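Local coordinates for dihydropteroate synthase (Burkholderia cenocepacia, PDB 2Y5S), which probably catalyses the condensation of para-aminobenzoate with 6-hydroxymethyl-7,8-dihydropterin diphosphate to form 7,8-dihydropteroate, a precursor of folates, at residues 61-66 with 98-103; 24-29 with 268-273; 88-93 with 116-121. All blocks are in the same frame, centred on the assembly; numbering follows the deposited sequence.

Contact 1: 61-66 with 98-103. With 78H (7,8-dihydropteroate), chain P.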
loop_
_atom_site.group_PDB
_atom_site.type_symbol
_atom_site.label_atom_id
_atom_site.label_comp_id
_atom_site.label_asym_id
_atom_site.label_seq_id
_atom_site.Cartn_x
_atom_site.Cartn_y
_atom_site.Cartn_z
ATOM N N ASP B 61 16.571 7.389 -1.581
ATOM C CA ASP B 61 17.418 7.971 -0.521
ATOM C C ASP B 61 18.759 7.232 -0.366
ATOM O O ASP B 61 19.718 7.795 0.153
ATOM C CB ASP B 61 16.677 7.918 0.808
ATOM C CG ASP B 61 15.345 8.603 0.748
ATOM O OD1 ASP B 61 15.325 9.821 0.504
ATOM O OD2 ASP B 61 14.321 7.933 0.958
ATOM N N LEU B 62 18.808 5.969 -0.782
ATOM C CA LEU B 62 20.049 5.192 -0.813
ATOM C C LEU B 62 20.046 4.358 -2.078
ATOM O O LEU B 62 18.973 4.077 -2.632
ATOM C CB LEU B 62 20.178 4.237 0.384
ATOM C CG LEU B 62 20.003 4.701 1.835
ATOM C CD1 LEU B 62 18.515 4.621 2.198
ATOM C CD2 LEU B 62 20.848 3.824 2.778
ATOM N N LEU B 63 21.250 3.952 -2.513
ATOM C CA LEU B 63 21.399 3.029 -3.629
ATOM C C LEU B 63 22.134 1.784 -3.169
ATOM O O LEU B 63 23.156 1.890 -2.493
ATOM C CB LEU B 63 22.174 3.678 -4.781
ATOM C CG LEU B 63 21.507 4.908 -5.384
ATOM C CD1 LEU B 63 22.479 5.617 -6.352
ATOM C CD2 LEU B 63 20.196 4.501 -6.061
ATOM N N ASP B 64 21.622 0.614 -3.549
ATOM C CA ASP B 64 22.242 -0.654 -3.175
ATOM C C ASP B 64 22.881 -1.246 -4.425
ATOM O O ASP B 64 22.194 -1.574 -5.399
ATOM C CB ASP B 64 21.216 -1.614 -2.544
ATOM C CG ASP B 64 21.871 -2.804 -1.793
ATOM O OD1 ASP B 64 22.923 -2.635 -1.140
ATOM O OD2 ASP B 64 21.319 -3.923 -1.843
ATOM N N ILE B 65 24.206 -1.311 -4.404
ATOM C CA ILE B 65 24.998 -1.764 -5.529
ATOM C C ILE B 65 25.357 -3.223 -5.287
ATOM O O ILE B 65 25.964 -3.548 -4.273
ATOM C CB ILE B 65 26.328 -0.977 -5.648
ATOM C CG1 ILE B 65 26.094 0.527 -5.841
ATOM C CG2 ILE B 65 27.161 -1.531 -6.800
ATOM C CD1 ILE B 65 27.355 1.359 -5.596
ATOM N N GLY B 66 24.981 -4.097 -6.211
ATOM C CA GLY B 66 25.317 -5.509 -6.104
ATOM C C GLY B 66 25.849 -6.036 -7.414
ATOM O O GLY B 66 25.177 -5.915 -8.438
ATOM N N VAL B 98 24.844 10.570 -2.132
ATOM C CA VAL B 98 23.710 9.745 -1.727
ATOM C C VAL B 98 24.276 8.449 -1.133
ATOM O O VAL B 98 25.242 7.896 -1.638
ATOM C CB VAL B 98 22.742 9.454 -2.913
ATOM C CG1 VAL B 98 23.459 8.761 -4.052
ATOM C CG2 VAL B 98 21.554 8.637 -2.458
ATOM N N PRO B 99 23.706 7.988 -0.004
ATOM C CA PRO B 99 24.311 6.786 0.563
ATOM C C PRO B 99 24.453 5.627 -0.438
ATOM O O PRO B 99 23.506 5.292 -1.165
ATOM C CB PRO B 99 23.364 6.424 1.706
ATOM C CG PRO B 99 22.778 7.770 2.149
ATOM C CD PRO B 99 22.737 8.627 0.917
ATOM N N LEU B 100 25.660 5.058 -0.474
ATOM C CA LEU B 100 25.990 3.929 -1.317
ATOM C C LEU B 100 26.116 2.669 -0.461
ATOM O O LEU B 100 27.047 2.536 0.333
ATOM C CB LEU B 100 27.299 4.187 -2.081
ATOM C CG LEU B 100 27.330 5.427 -2.987
ATOM C CD1 LEU B 100 28.638 5.524 -3.780
ATOM C CD2 LEU B 100 26.125 5.460 -3.931
ATOM N N SER B 101 25.166 1.754 -0.638
ATOM C CA SER B 101 25.162 0.486 0.053
ATOM C C SER B 101 25.739 -0.570 -0.886
ATOM O O SER B 101 25.507 -0.520 -2.106
ATOM C CB SER B 101 23.743 0.109 0.468
ATOM O OG SER B 101 23.671 -1.238 0.871
ATOM N N ILE B 102 26.485 -1.517 -0.320
ATOM C CA ILE B 102 27.090 -2.579 -1.104
ATOM C C ILE B 102 26.486 -3.926 -0.705
ATOM O O ILE B 102 26.611 -4.338 0.439
ATOM C CB ILE B 102 28.610 -2.659 -0.895
ATOM C CG1 ILE B 102 29.262 -1.282 -1.048
ATOM C CG2 ILE B 102 29.197 -3.657 -1.861
ATOM C CD1 ILE B 102 29.192 -0.718 -2.472
ATOM N N ASP B 103 25.842 -4.588 -1.666
ATOM C CA ASP B 103 25.213 -5.893 -1.458
ATOM C C ASP B 103 26.256 -6.978 -1.701
ATOM O O ASP B 103 26.446 -7.463 -2.835
ATOM C CB ASP B 103 24.008 -6.046 -2.392
ATOM C CG ASP B 103 23.280 -7.402 -2.248
ATOM O OD1 ASP B 103 23.436 -8.126 -1.237
ATOM O OD2 ASP B 103 22.500 -7.712 -3.163
HETATM O O4 78H P . 16.005 -8.807 1.526
HETATM C C4 78H P . 17.171 -8.435 1.390
HETATM C C5 78H P . 17.935 -8.773 0.253
HETATM N N3 78H P . 17.774 -7.669 2.401
HETATM C C9 78H P . 19.273 -8.317 0.198
HETATM N N5 78H P . 17.390 -9.468 -0.777
HETATM C C2 78H P . 19.139 -7.264 2.289
HETATM N N8 78H P . 20.074 -8.612 -0.897
HETATM N N1 78H P . 19.832 -7.590 1.186
HETATM C C6 78H P . 18.136 -9.822 -1.843
HETATM N N2 78H P . 19.730 -6.567 3.273
HETATM C C7 78H P . 19.644 -9.567 -1.925
HETATM C C10 78H P . 17.508 -10.528 -3.011
HETATM N N11 78H P . 17.441 -11.971 -2.757
HETATM C C15 78H P . 16.291 -12.602 -2.955
HETATM C C16 78H P . 15.764 -13.444 -1.980
HETATM C C17 78H P . 15.608 -12.380 -4.152
HETATM C C18 78H P . 14.559 -14.084 -2.208
HETATM C C19 78H P . 14.398 -13.022 -4.380
HETATM C C20 78H P . 13.878 -13.876 -3.410
HETATM C C21 78H P . 12.528 -14.560 -3.645
HETATM O O22 78H P . 11.993 -15.058 -2.652
HETATM O O23 78H P . 11.977 -14.469 -4.764
#
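I65 and I102 lie side by side and point the same way, with I65 CD1 4.2 Å from I102 CD1; L63 and L100 fill the same apolar face more loosely. Leucine and the beta-branched isoleucine suit this face, which is turned toward helices. L62 crosses P99 at about a right angle, its CD2 3.8 Å from P99 CB. A parallel ladder joins the backbones: L63 N to P99 O, S101 N to L63 O, I65 N to S101 O and D103 N to I65 O. On the opposite face, D64 CG and S101 OG each stand opposite their backbone N (chi1 -165° and 167°), which brings the polar groups together: S101 OG donates to D64 OD1 at 2.6 Å, from 37° above the carboxylate plane. D64 OD2 has a salt bridge to R270 and a hydrogen bond to N122, and lies 4.2 Å from D103 OD2. Nearest the ligand, N8 of 7,8-dihydropteroate donates weak, long hydrogen bonds to D103 OD1 and D103 OD2, 3.4 Å to each. A hydrogen bond with T70 OG1 probably steadies D103 OD2. The strands are neighbours in the barrel sheet, flanked by strands 24-30 and 120-123, with helices 45-58 and 79-93 on the apolar face.

Contact 2: 24-29 with 268-273. With 78H (7,8-dihydropteroate), chain P.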
loop_
_atom_site.group_PDB
_atom_site.type_symbol
_atom_site.label_atom_id
_atom_site.label_comp_id
_atom_site.label_asym_id
_atom_site.label_seq_id
_atom_site.Cartn_x
_atom_site.Cartn_y
_atom_site.Cartn_z
ATOM N N LEU B 24 13.131 5.542 4.805
ATOM C CA LEU B 24 13.959 5.812 3.632
ATOM C C LEU B 24 13.825 4.717 2.603
ATOM O O LEU B 24 13.585 3.559 2.932
ATOM C CB LEU B 24 15.439 5.963 4.042
ATOM C CG LEU B 24 15.768 7.113 4.999
ATOM C CD1 LEU B 24 17.312 7.217 5.160
ATOM C CD2 LEU B 24 15.172 8.473 4.617
ATOM N N VAL B 25 13.954 5.102 1.342
ATOM C CA VAL B 25 13.858 4.182 0.225
ATOM C C VAL B 25 15.264 3.870 -0.372
ATOM O O VAL B 25 16.007 4.761 -0.814
ATOM C CB VAL B 25 12.917 4.760 -0.822
ATOM C CG1 VAL B 25 12.897 3.896 -2.076
ATOM C CG2 VAL B 25 11.504 4.939 -0.186
ATOM N N MET B 26 15.626 2.595 -0.338
ATOM C CA MET B 26 16.887 2.116 -0.918
ATOM C C MET B 26 16.588 1.484 -2.275
ATOM O O MET B 26 15.928 0.447 -2.345
ATOM C CB MET B 26 17.526 1.079 -0.003
ATOM C CG MET B 26 18.666 0.269 -0.639
ATOM S SD MET B 26 19.387 -0.993 0.452
ATOM C CE MET B 26 20.185 0.065 1.659
ATOM N N GLY B 27 17.072 2.102 -3.352
ATOM C CA GLY B 27 16.813 1.598 -4.699
ATOM C C GLY B 27 17.829 0.526 -5.062
ATOM O O GLY B 27 19.022 0.701 -4.843
ATOM N N ILE B 28 17.357 -0.565 -5.656
ATOM C CA ILE B 28 18.208 -1.694 -5.967
ATOM C C ILE B 28 18.857 -1.419 -7.318
ATOM O O ILE B 28 18.165 -1.274 -8.327
ATOM C CB ILE B 28 17.417 -3.013 -6.030
ATOM C CG1 ILE B 28 16.795 -3.347 -4.665
ATOM C CG2 ILE B 28 18.333 -4.173 -6.500
ATOM C CD1 ILE B 28 15.629 -4.355 -4.767
ATOM N N LEU B 29 20.185 -1.336 -7.306
ATOM C CA LEU B 29 20.981 -1.160 -8.508
ATOM C C LEU B 29 21.743 -2.457 -8.756
ATOM O O LEU B 29 22.843 -2.667 -8.239
ATOM C CB LEU B 29 21.934 0.027 -8.355
ATOM C CG LEU B 29 22.679 0.462 -9.616
ATOM C CD1 LEU B 29 21.727 1.122 -10.608
ATOM C CD2 LEU B 29 23.815 1.406 -9.252
ATOM N N ILE B 268 14.082 1.373 6.686
ATOM C CA ILE B 268 14.468 1.396 5.278
ATOM C C ILE B 268 13.747 0.289 4.532
ATOM O O ILE B 268 13.665 -0.841 5.015
ATOM C CB ILE B 268 16.008 1.204 5.107
ATOM C CG1 ILE B 268 16.792 2.259 5.889
ATOM C CG2 ILE B 268 16.400 1.211 3.613
ATOM C CD1 ILE B 268 18.296 2.018 5.933
ATOM N N VAL B 269 13.241 0.602 3.334
ATOM C CA VAL B 269 12.692 -0.408 2.463
ATOM C C VAL B 269 13.533 -0.458 1.165
ATOM O O VAL B 269 13.867 0.580 0.567
ATOM C CB VAL B 269 11.173 -0.198 2.198
ATOM C CG1 VAL B 269 10.328 -0.471 3.501
ATOM C CG2 VAL B 269 10.864 1.210 1.650
ATOM N N ARG B 270 13.912 -1.678 0.785
ATOM C CA ARG B 270 14.787 -1.941 -0.339
ATOM C C ARG B 270 13.923 -2.365 -1.505
ATOM O O ARG B 270 13.244 -3.378 -1.435
ATOM C CB ARG B 270 15.773 -3.057 0.031
ATOM C CG ARG B 270 16.785 -3.421 -1.014
ATOM C CD ARG B 270 17.786 -4.440 -0.431
ATOM N NE ARG B 270 18.786 -4.796 -1.427
ATOM C CZ ARG B 270 18.610 -5.698 -2.389
ATOM N NH1 ARG B 270 17.467 -6.368 -2.490
ATOM N NH2 ARG B 270 19.590 -5.931 -3.266
ATOM N N VAL B 271 13.933 -1.592 -2.581
ATOM C CA VAL B 271 12.962 -1.792 -3.649
ATOM C C VAL B 271 13.541 -1.628 -5.045
ATOM O O VAL B 271 14.560 -0.943 -5.251
ATOM C CB VAL B 271 11.784 -0.813 -3.480
ATOM C CG1 VAL B 271 11.189 -0.928 -2.062
ATOM C CG2 VAL B 271 12.238 0.648 -3.760
ATOM N N HIS B 272 12.873 -2.263 -5.999
ATOM C CA HIS B 272 13.165 -2.075 -7.414
ATOM C C HIS B 272 12.420 -0.869 -7.944
ATOM O O HIS B 272 12.957 -0.101 -8.731
ATOM C CB HIS B 272 12.716 -3.296 -8.209
ATOM C CG HIS B 272 13.498 -4.533 -7.907
ATOM N ND1 HIS B 272 13.067 -5.481 -7.007
ATOM C CD2 HIS B 272 14.682 -4.979 -8.396
ATOM C CE1 HIS B 272 13.959 -6.458 -6.947
ATOM N NE2 HIS B 272 14.944 -6.178 -7.784
ATOM N N ASP B 273 11.174 -0.714 -7.502
ATOM C CA ASP B 273 10.258 0.265 -8.096
ATOM C C ASP B 273 10.219 1.529 -7.257
ATOM O O ASP B 273 9.368 1.686 -6.390
ATOM C CB ASP B 273 8.879 -0.368 -8.264
ATOM C CG ASP B 273 8.947 -1.647 -9.029
ATOM O OD1 ASP B 273 9.082 -1.552 -10.265
ATOM O OD2 ASP B 273 8.938 -2.742 -8.402
HETATM O O4 78H P . 16.005 -8.807 1.526
HETATM C C4 78H P . 17.171 -8.435 1.390
HETATM C C5 78H P . 17.935 -8.773 0.253
HETATM N N3 78H P . 17.774 -7.669 2.401
HETATM C C9 78H P . 19.273 -8.317 0.198
HETATM N N5 78H P . 17.390 -9.468 -0.777
HETATM C C2 78H P . 19.139 -7.264 2.289
HETATM N N8 78H P . 20.074 -8.612 -0.897
HETATM N N1 78H P . 19.832 -7.590 1.186
HETATM C C6 78H P . 18.136 -9.822 -1.843
HETATM N N2 78H P . 19.730 -6.567 3.273
HETATM C C7 78H P . 19.644 -9.567 -1.925
HETATM C C10 78H P . 17.508 -10.528 -3.011
HETATM N N11 78H P . 17.441 -11.971 -2.757
HETATM C C15 78H P . 16.291 -12.602 -2.955
HETATM C C16 78H P . 15.764 -13.444 -1.980
HETATM C C17 78H P . 15.608 -12.380 -4.152
HETATM C C18 78H P . 14.559 -14.084 -2.208
HETATM C C19 78H P . 14.398 -13.022 -4.380
HETATM C C20 78H P . 13.878 -13.876 -3.410
HETATM C C21 78H P . 12.528 -14.560 -3.645
HETATM O O22 78H P . 11.993 -15.058 -2.652
HETATM O O23 78H P . 11.977 -14.469 -4.764
#
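I268 packs on both of its counterparts across the strand pair: its CG1 approaches L24 CB, and I268 CG2 lies 3.8 Å from M26 CB. V269 binds through its backbone, its N giving a hydrogen bond to L24 O and its O taking one from M26 N, while its side chain turns to the other face beside V25.

R270 follows on the same face as I268 and M26. Its chain is extended from CG to NE, which carries the guanidinium to the pterin. M26 bends at its third torsion (-68°), and its polarisable SD sits 3.8 Å from R270 CG, against the aliphatic part of the chain and near the plane of the guanidinium, at its edge. The flat group is sandwiched: 7,8-dihydropteroate N8 lies 3.5 Å above one face, and I28 CG1 3.7 Å from the other. R270 NE has a salt bridge to D64, which with the packing on both faces probably limits how the guanidinium can turn.

V271 returns to the outer face, where V271 CG2 meets V25 CG1 at 3.7 Å under helix 274-291. Its N bonds to M26 O, and its O accepts I28 N in a less straight bond, with an N-H...O angle of 146°. G27, with no side chain, brings its CA close to V271 O. H272 then leaves the strand; I28 CD1 stands 3.5 Å from the centroid of the H272 ring, over its face, in a CH-pi contact, while H272 ND1 is hydrogen-bonded to S233 OG.

Parallel neighbours like these, first strand beside last, close a TIM barrel, whose C-terminal strand ends hold the pterin pocket.

Contact 3: 88-93 with 116-121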
loop_
_atom_site.group_PDB
_atom_site.type_symbol
_atom_site.label_atom_id
_atom_site.label_comp_id
_atom_site.label_asym_id
_atom_site.label_seq_id
_atom_site.Cartn_x
_atom_site.Cartn_y
_atom_site.Cartn_z
ATOM N N PRO B 88 34.049 0.422 -9.699
ATOM C CA PRO B 88 33.864 1.609 -10.547
ATOM C C PRO B 88 32.500 2.303 -10.422
ATOM O O PRO B 88 32.417 3.499 -10.664
ATOM C CB PRO B 88 34.088 1.068 -11.969
ATOM C CG PRO B 88 34.981 -0.119 -11.780
ATOM C CD PRO B 88 34.453 -0.751 -10.502
ATOM N N LEU B 89 31.444 1.584 -10.045
ATOM C CA LEU B 89 30.156 2.235 -9.742
ATOM C C LEU B 89 30.243 3.055 -8.447
ATOM O O LEU B 89 29.698 4.155 -8.372
ATOM C CB LEU B 89 29.007 1.222 -9.644
ATOM C CG LEU B 89 28.549 0.533 -10.932
ATOM C CD1 LEU B 89 27.364 -0.404 -10.654
ATOM C CD2 LEU B 89 28.208 1.555 -12.040
ATOM N N VAL B 90 30.928 2.520 -7.440
ATOM C CA VAL B 90 31.155 3.251 -6.191
ATOM C C VAL B 90 31.886 4.553 -6.484
ATOM O O VAL B 90 31.457 5.619 -6.041
ATOM C CB VAL B 90 31.945 2.413 -5.156
ATOM C CG1 VAL B 90 32.292 3.257 -3.923
ATOM C CG2 VAL B 90 31.137 1.179 -4.751
ATOM N N GLU B 91 32.962 4.458 -7.268
ATOM C CA GLU B 91 33.775 5.624 -7.618
ATOM C C GLU B 91 32.947 6.665 -8.399
ATOM O O GLU B 91 32.968 7.856 -8.075
ATOM C CB GLU B 91 35.038 5.185 -8.385
ATOM C CG GLU B 91 35.997 4.297 -7.556
ATOM C CD GLU B 91 37.194 3.745 -8.349
ATOM O OE1 GLU B 91 37.177 3.769 -9.600
ATOM O OE2 GLU B 91 38.166 3.279 -7.707
ATOM N N ALA B 92 32.193 6.207 -9.393
ATOM C CA ALA B 92 31.374 7.103 -10.221
ATOM C C ALA B 92 30.196 7.707 -9.478
ATOM O O ALA B 92 29.783 8.819 -9.789
ATOM C CB ALA B 92 30.878 6.378 -11.479
ATOM N N LEU B 93 29.639 6.979 -8.508
ATOM C CA LEU B 93 28.454 7.444 -7.791
ATOM C C LEU B 93 28.739 8.261 -6.523
ATOM O O LEU B 93 27.860 8.984 -6.064
ATOM C CB LEU B 93 27.541 6.265 -7.438
ATOM C CG LEU B 93 26.878 5.537 -8.607
ATOM C CD1 LEU B 93 26.143 4.288 -8.104
ATOM C CD2 LEU B 93 25.917 6.450 -9.360
ATOM N N ALA B 116 37.092 2.306 -1.453
ATOM C CA ALA B 116 36.587 3.142 -2.526
ATOM C C ALA B 116 35.581 4.180 -2.029
ATOM O O ALA B 116 35.180 5.045 -2.786
ATOM C CB ALA B 116 35.952 2.273 -3.604
ATOM N N GLY B 117 35.130 4.060 -0.776
ATOM C CA GLY B 117 34.302 5.089 -0.143
ATOM C C GLY B 117 32.821 4.771 -0.067
ATOM O O GLY B 117 31.998 5.687 -0.004
ATOM N N ALA B 118 32.469 3.483 -0.035
ATOM C CA ALA B 118 31.086 3.084 0.183
ATOM C C ALA B 118 30.678 3.421 1.620
ATOM O O ALA B 118 31.519 3.479 2.524
ATOM C CB ALA B 118 30.881 1.595 -0.105
ATOM N N ASP B 119 29.379 3.622 1.803
ATOM C CA ASP B 119 28.815 4.098 3.051
ATOM C C ASP B 119 28.198 3.000 3.922
ATOM O O ASP B 119 28.087 3.160 5.128
ATOM C CB ASP B 119 27.734 5.132 2.723
ATOM C CG ASP B 119 28.278 6.320 1.964
ATOM O OD1 ASP B 119 29.131 7.036 2.511
ATOM O OD2 ASP B 119 27.852 6.543 0.811
ATOM N N LEU B 120 27.759 1.905 3.310
ATOM C CA LEU B 120 27.043 0.858 4.030
ATOM C C LEU B 120 27.351 -0.508 3.410
ATOM O O LEU B 120 27.377 -0.647 2.178
ATOM C CB LEU B 120 25.536 1.144 3.997
ATOM C CG LEU B 120 24.567 0.349 4.895
ATOM C CD1 LEU B 120 23.211 1.030 4.873
ATOM C CD2 LEU B 120 24.438 -1.112 4.475
ATOM N N ILE B 121 27.615 -1.502 4.262
ATOM C CA ILE B 121 27.771 -2.886 3.820
ATOM C C ILE B 121 26.531 -3.676 4.210
ATOM O O ILE B 121 26.144 -3.751 5.385
ATOM C CB ILE B 121 29.048 -3.556 4.369
ATOM C CG1 ILE B 121 30.308 -2.743 4.019
ATOM C CG2 ILE B 121 29.166 -4.987 3.833
ATOM C CD1 ILE B 121 30.612 -2.618 2.492
#
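V90 turns CG1 to the position opposite its own backbone N (chi1 174°), which aims this one methyl at A116 and A118 and leaves CG2 on the strand side of the helix. E91, one residue on, has its CG beside its backbone N at chi1 -64° and then runs out straight, so that the stem, at CG, makes the contact.

V90 CG1 carries nearly the whole contact. It lies 3.8 Å from A116 CB and 3.6 Å from A116 O, then passes along the backbone of the turn, with A118 N at 3.9 Å from V90 CG1 and A118 CB rather farther off. The CG of E91 touches A116 CB loosely, at 4.4 Å, from the solvent side, and its carboxylate then leads away from the alanine toward solvent. The short side chains of A116 and A118 let the helix come close to this turn.

G117 between them is the first residue to leave the helical conformation. Its positive phi (103°) belongs to a Schellman motif that ends helix 107-115, and at these angles a side chain would be pressed against the preceding carbonyl oxygen, which explains the glycine. Its carbonyl oxygen is bonded to R94, just beyond helix 79-93, so the turn has a polar tie to the same neighbour.

The contact thus joins the outer layer of the barrel: helix 79-93 meets the loop that leads from helix 107-115 into strand 120-123, with I102 of strand 100-103 touching both V90 and A118 beneath. No hydrogen bond crosses between 88-93 and 116-121. What holds them is a small patch of van der Waals contact, 153 Å² of buried surface, both sides summed, whose fit depends on shape rather than on bond direction.

Contacts 1 and 2 are adjacent in the barrel sheet, their centres about 9 Å apart, and strands 24-30 and 62-66 join them. They are tied by the R270 NE to D64 OD2 salt bridge, 2.7 Å, and probably by a hydrogen bond from L29 N to D64 O; D103 of contact 1 and R270 of contact 2 touch 7,8-dihydropteroate. Contact 3 lies on the outer side of contact 1, with centres about 8 Å apart. I102 N probably hydrogen-bonds to L120 O at 2.8 Å, and I102 CD1 packs 3.5 Å from V90 CG2. Contacts 2 and 3 are about 17 Å apart between centres, yet L29 CD2 still touches L93 CD1. Contact 3 joins helical-layer elements behind the pocket residues.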